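Local coordinates for protein triosephosphate isomerase (Trichomonas vaginalis, PDB 4O4V) that probably catalyses the interconversion of D-glyceraldehyde 3-phosphate and dihydroxyacetone phosphate in glycolysis and gluconeogenesis, working as a homodimer, at residues C218-A223 with S247-S251; G156-D160 with I201-V205. One frame throughout, in Å; residues are numbered along the deposited sequence.

How the contacts relate
Both contacts lie on the outer layer of the same TIM barrel, their centres 22 Å apart and their nearest atoms about 11 Å apart, and they share no helix or strand. Contact 1 is partly buried: helix 218-222 meets the chain end that follows helix 240-246, and a sodium ion bridges a backbone carbonyl of the helix and a serine hydroxyl of the tail. Contact 2 is closer to the surface, joining the loop before strand 161-165 to the end of helix 199-204. Its chemistry is also different. In 218-223 with 247-251 the polar link is made through the metal, whereas in 156-160 with 201-205 a tryptophan packs on aliphatic branches beside a lysine-aspartate salt bridge.

Contact 1 of 2, residues C218-A223 with S247-S251; sequences CNELAA and SNVHS. With NA (sodium ion), chain B.
The imidazole of His250 takes CB of Asn219 over one face, a CH-pi contact with CB 4.1 Å from the ring centroid, and CG2 of its own neighbour Val249 on the opposite face, offset toward the rim. The Asn219 amide does not lie flat on the ring: the two planes are turned 40° apart, and although ND2 comes near NE2 of His250, the angle is too poor for a hydrogen bond. OD1 of Asn219 instead sits 3.4 Å from CD2 of His250 and touches CB of Ser247 as well. Asn219 gets there with CG set beside its backbone N and opposite the carbonyl carbon (chi1 -67°).

One helical turn further on, the small residues close in. The methyl CB of Ala222 rests 3.3 Å from the carbonyl O of Ser247, and CB of Ser247 in turn lies against Cys218, whose SG is part of the same packing. The Ser247 hydroxyl turns back to the preceding helix 240-246, hydrogen-bonded to O of Ile244. Nearer the chain end, the CA of Ala223 approaches O of His250 at 3.3 Å, a CH-O contact.

The two segments are finally clamped by sodium. Ala222 O binds the ion at 2.3 Å and Ser251 OG at 2.4 Å; OG, anti to its backbone N (chi1 -171°), is swung toward the metal. That shared ligation explains why these two oxygens tolerate 3.1 Å between them without a hydrogen bond. A water and the carbonyl oxygens of Cys224 and Val227 complete five ligands. This is a sodium site built mainly from backbone carbonyls, pinning the C-terminal tail of the TIM barrel to the helix before its eighth strand.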
loop_
_atom_site.group_PDB
_atom_site.type_symbol
_atom_site.label_atom_id
_atom_site.label_comp_id
_atom_site.label_asym_id
_atom_site.label_seq_id
_atom_site.Cartn_x
_atom_site.Cartn_y
_atom_site.Cartn_z
ATOM N N CYS A 218 4.550 4.368 30.430
ATOM C CA CYS A 218 3.912 5.506 29.799
ATOM C C CYS A 218 3.756 6.697 30.733
ATOM O O CYS A 218 3.818 7.839 30.294
ATOM C CB CYS A 218 2.548 5.115 29.218
ATOM S SG CYS A 218 1.387 4.334 30.371
ATOM N N ASN A 219 3.536 6.459 32.014
ATOM C CA ASN A 219 3.309 7.580 32.908
ATOM C C ASN A 219 4.554 8.452 33.103
ATOM O O ASN A 219 4.470 9.697 33.097
ATOM C CB ASN A 219 2.781 7.102 34.261
ATOM C CG ASN A 219 1.400 6.499 34.175
ATOM O OD1 ASN A 219 0.716 6.640 33.160
ATOM N ND2 ASN A 219 0.953 5.847 35.260
ATOM N N GLU A 220 5.708 7.814 33.251
ATOM C CA GLU A 220 6.958 8.535 33.400
ATOM C C GLU A 220 7.333 9.245 32.105
ATOM O O GLU A 220 7.858 10.350 32.146
ATOM C CB GLU A 220 8.067 7.599 33.869
ATOM N N LEU A 221 7.102 8.618 30.953
ATOM C CA LEU A 221 7.343 9.301 29.700
ATOM C C LEU A 221 6.432 10.500 29.514
ATOM O O LEU A 221 6.875 11.581 29.091
ATOM C CB LEU A 221 7.205 8.333 28.523
ATOM C CG LEU A 221 8.338 7.329 28.345
ATOM C CD1 LEU A 221 7.882 6.148 27.503
ATOM C CD2 LEU A 221 9.524 8.019 27.679
ATOM N N ALA A 222 5.157 10.335 29.831
ATOM C CA ALA A 222 4.199 11.425 29.653
ATOM C C ALA A 222 4.585 12.657 30.447
ATOM O O ALA A 222 4.356 13.791 30.027
ATOM C CB ALA A 222 2.799 10.949 30.063
ATOM N N ALA A 223 5.130 12.449 31.637
ATOM C CA ALA A 223 5.520 13.552 32.503
ATOM C C ALA A 223 6.671 14.364 31.953
ATOM O O ALA A 223 6.891 15.492 32.419
ATOM C CB ALA A 223 5.875 13.016 33.895
ATOM N N SER A 247 -2.394 8.157 30.258
ATOM C CA SER A 247 -1.175 8.726 30.828
ATOM C C SER A 247 -1.141 10.244 30.693
ATOM O O SER A 247 -0.303 10.894 31.306
ATOM C CB SER A 247 0.060 8.088 30.193
ATOM O OG SER A 247 0.256 8.503 28.863
ATOM N N ASN A 248 -2.036 10.821 29.888
ATOM C CA ASN A 248 -2.095 12.271 29.693
ATOM C C ASN A 248 -2.231 13.018 31.010
ATOM O O ASN A 248 -1.788 14.167 31.126
ATOM C CB ASN A 248 -3.247 12.676 28.768
ATOM C CG ASN A 248 -4.622 12.582 29.434
ATOM O OD1 ASN A 248 -5.042 13.505 30.142
ATOM N ND2 ASN A 248 -5.325 11.480 29.216
ATOM N N VAL A 249 -2.805 12.379 32.027
ATOM C CA VAL A 249 -3.009 13.059 33.295
ATOM C C VAL A 249 -1.693 13.336 34.007
ATOM O O VAL A 249 -1.665 14.156 34.927
ATOM C CB VAL A 249 -3.960 12.279 34.210
ATOM C CG1 VAL A 249 -5.322 12.064 33.531
ATOM C CG2 VAL A 249 -3.358 10.966 34.658
ATOM N N HIS A 250 -0.590 12.713 33.588
ATOM C CA HIS A 250 0.730 12.958 34.167
ATOM C C HIS A 250 1.535 13.986 33.408
ATOM O O HIS A 250 2.624 14.345 33.829
ATOM C CB HIS A 250 1.524 11.662 34.264
ATOM C CG HIS A 250 0.826 10.633 35.069
ATOM N ND1 HIS A 250 0.758 10.697 36.446
ATOM C CD2 HIS A 250 0.103 9.554 34.702
ATOM C CE1 HIS A 250 0.049 9.673 36.888
ATOM N NE2 HIS A 250 -0.348 8.959 35.850
ATOM N N SER A 251 1.017 14.462 32.286
ATOM C CA SER A 251 1.708 15.449 31.477
ATOM C C SER A 251 1.161 16.807 31.838
ATOM O O SER A 251 -0.031 17.039 31.780
ATOM C CB SER A 251 1.505 15.143 29.989
ATOM O OG SER A 251 2.324 15.964 29.169
HETATM NA NA NA B . 4.649 15.700 28.702
HETATM O O HOH W 1 4.499 18.059 28.423
#

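Contact 2 of 2, residues G156-D160 with I201-V205; sequences GKWDD and IANKV
Ile201 stands nearly perpendicular to Trp158, laying two methyls on the same face of the indole. CD1 stands over the five-membered ring, 3.9 Å from its centroid and 28° off the normal, while CG2 is 3.6 Å from CD2, toward the rim. The split follows from the torsion: CG2 is anti to the backbone N, and CG1 lies beside that N (chi1 -71°), carrying CD1 to the pyrrole end. Val205 comes in obliquely, its CG2 3.8 Å from CE3 of Trp158. Leu193 of helix 179-197 touches both Trp158 and Val205.

Along the solvent side, Lys204 and Asp159 also meet at roughly a right angle. The lysine chain runs extended beyond CG, past CB of Trp158, and NZ makes a salt bridge to OD1 of Asp159 at 2.8 Å, approaching it 46° away from the plane of the carboxylate. A water also links the backbones, donating to Trp158 O and weakly to Lys204 O. Here an aromatic-aliphatic patch edged by a surface salt bridge joins the loop leading into strand 161-165 to the end of helix 199-204, which precedes strand 207-209, in the outer layer of the TIM barrel.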
loop_
_atom_site.group_PDB
_atom_site.type_symbol
_atom_site.label_atom_id
_atom_site.label_comp_id
_atom_site.label_asym_id
_atom_site.label_seq_id
_atom_site.Cartn_x
_atom_site.Cartn_y
_atom_site.Cartn_z
ATOM N N GLY A 156 0.256 28.172 6.669
ATOM C CA GLY A 156 -0.970 28.012 7.432
ATOM C C GLY A 156 -1.324 26.606 7.881
ATOM O O GLY A 156 -2.405 26.422 8.439
ATOM N N LYS A 157 -0.452 25.624 7.648
ATOM C CA LYS A 157 -0.793 24.233 7.903
ATOM C C LYS A 157 -0.113 23.612 9.115
ATOM O O LYS A 157 -0.303 22.419 9.361
ATOM C CB LYS A 157 -0.489 23.396 6.655
ATOM C CG LYS A 157 -1.422 23.624 5.494
ATOM C CD LYS A 157 -2.801 23.133 5.803
ATOM C CE LYS A 157 -3.701 23.207 4.595
ATOM N NZ LYS A 157 -4.966 22.484 4.854
ATOM N N TRP A 158 0.614 24.396 9.921
ATOM C CA TRP A 158 1.298 23.781 11.056
ATOM C C TRP A 158 0.355 23.257 12.140
ATOM O O TRP A 158 0.733 22.384 12.907
ATOM C CB TRP A 158 2.339 24.716 11.662
ATOM C CG TRP A 158 3.629 24.753 10.869
ATOM C CD1 TRP A 158 4.005 25.708 9.949
ATOM C CD2 TRP A 158 4.695 23.824 10.953
ATOM N NE1 TRP A 158 5.254 25.389 9.453
ATOM C CE2 TRP A 158 5.699 24.250 10.056
ATOM C CE3 TRP A 158 4.910 22.675 11.704
ATOM C CZ2 TRP A 158 6.885 23.562 9.896
ATOM C CZ3 TRP A 158 6.079 21.998 11.548
ATOM C CH2 TRP A 158 7.075 22.459 10.653
ATOM N N ASP A 159 -0.865 23.764 12.194
ATOM C CA ASP A 159 -1.887 23.238 13.091
ATOM C C ASP A 159 -2.231 21.794 12.785
ATOM O O ASP A 159 -2.755 21.107 13.654
ATOM C CB ASP A 159 -3.202 24.055 13.027
ATOM C CG ASP A 159 -3.096 25.438 13.613
ATOM O OD1 ASP A 159 -2.268 25.683 14.501
ATOM O OD2 ASP A 159 -3.905 26.285 13.190
ATOM N N ASP A 160 -1.896 21.325 11.584
ATOM C CA ASP A 160 -2.243 19.993 11.092
ATOM C C ASP A 160 -1.050 19.047 11.027
ATOM O O ASP A 160 -1.144 17.997 10.399
ATOM C CB ASP A 160 -2.903 20.166 9.732
ATOM C CG ASP A 160 -4.286 20.780 9.826
ATOM O OD1 ASP A 160 -4.856 20.916 10.926
ATOM O OD2 ASP A 160 -4.809 21.126 8.758
ATOM N N ILE A 201 5.149 28.485 16.430
ATOM C CA ILE A 201 4.953 27.156 15.878
ATOM C C ILE A 201 5.542 26.108 16.817
ATOM O O ILE A 201 4.878 25.079 17.096
ATOM C CB ILE A 201 5.526 27.076 14.449
ATOM C CG1 ILE A 201 4.639 27.903 13.507
ATOM C CG2 ILE A 201 5.622 25.603 13.959
ATOM C CD1 ILE A 201 5.243 28.161 12.134
ATOM N N ALA A 202 6.754 26.312 17.317
ATOM C CA ALA A 202 7.371 25.335 18.196
ATOM C C ALA A 202 6.513 25.088 19.414
ATOM O O ALA A 202 6.478 23.936 19.931
ATOM C CB ALA A 202 8.747 25.806 18.588
ATOM N N ASN A 203 5.848 26.114 19.921
ATOM C CA ASN A 203 5.049 25.967 21.126
ATOM C C ASN A 203 3.723 25.259 20.903
ATOM O O ASN A 203 3.106 24.832 21.891
ATOM C CB ASN A 203 4.795 27.328 21.795
ATOM C CG ASN A 203 5.975 27.772 22.612
ATOM O OD1 ASN A 203 6.661 26.946 23.201
ATOM N ND2 ASN A 203 6.272 29.060 22.602
ATOM N N LYS A 204 3.272 25.165 19.665
ATOM C CA LYS A 204 1.982 24.513 19.397
ATOM C C LYS A 204 2.102 23.113 18.824
ATOM O O LYS A 204 1.165 22.316 18.951
ATOM C CB LYS A 204 1.069 25.386 18.523
ATOM C CG LYS A 204 1.448 25.508 17.114
ATOM C CD LYS A 204 0.469 26.473 16.399
ATOM C CE LYS A 204 0.707 26.586 14.898
ATOM N NZ LYS A 204 -0.221 27.613 14.307
ATOM N N VAL A 205 3.201 22.781 18.169
ATOM C CA VAL A 205 3.319 21.447 17.538
ATOM C C VAL A 205 3.513 20.361 18.589
ATOM O O VAL A 205 4.420 20.426 19.431
ATOM C CB VAL A 205 4.476 21.444 16.503
ATOM C CG1 VAL A 205 4.744 20.047 15.944
ATOM C CG2 VAL A 205 4.138 22.364 15.362
HETATM O O HOH W 2 0.346 22.145 15.728
#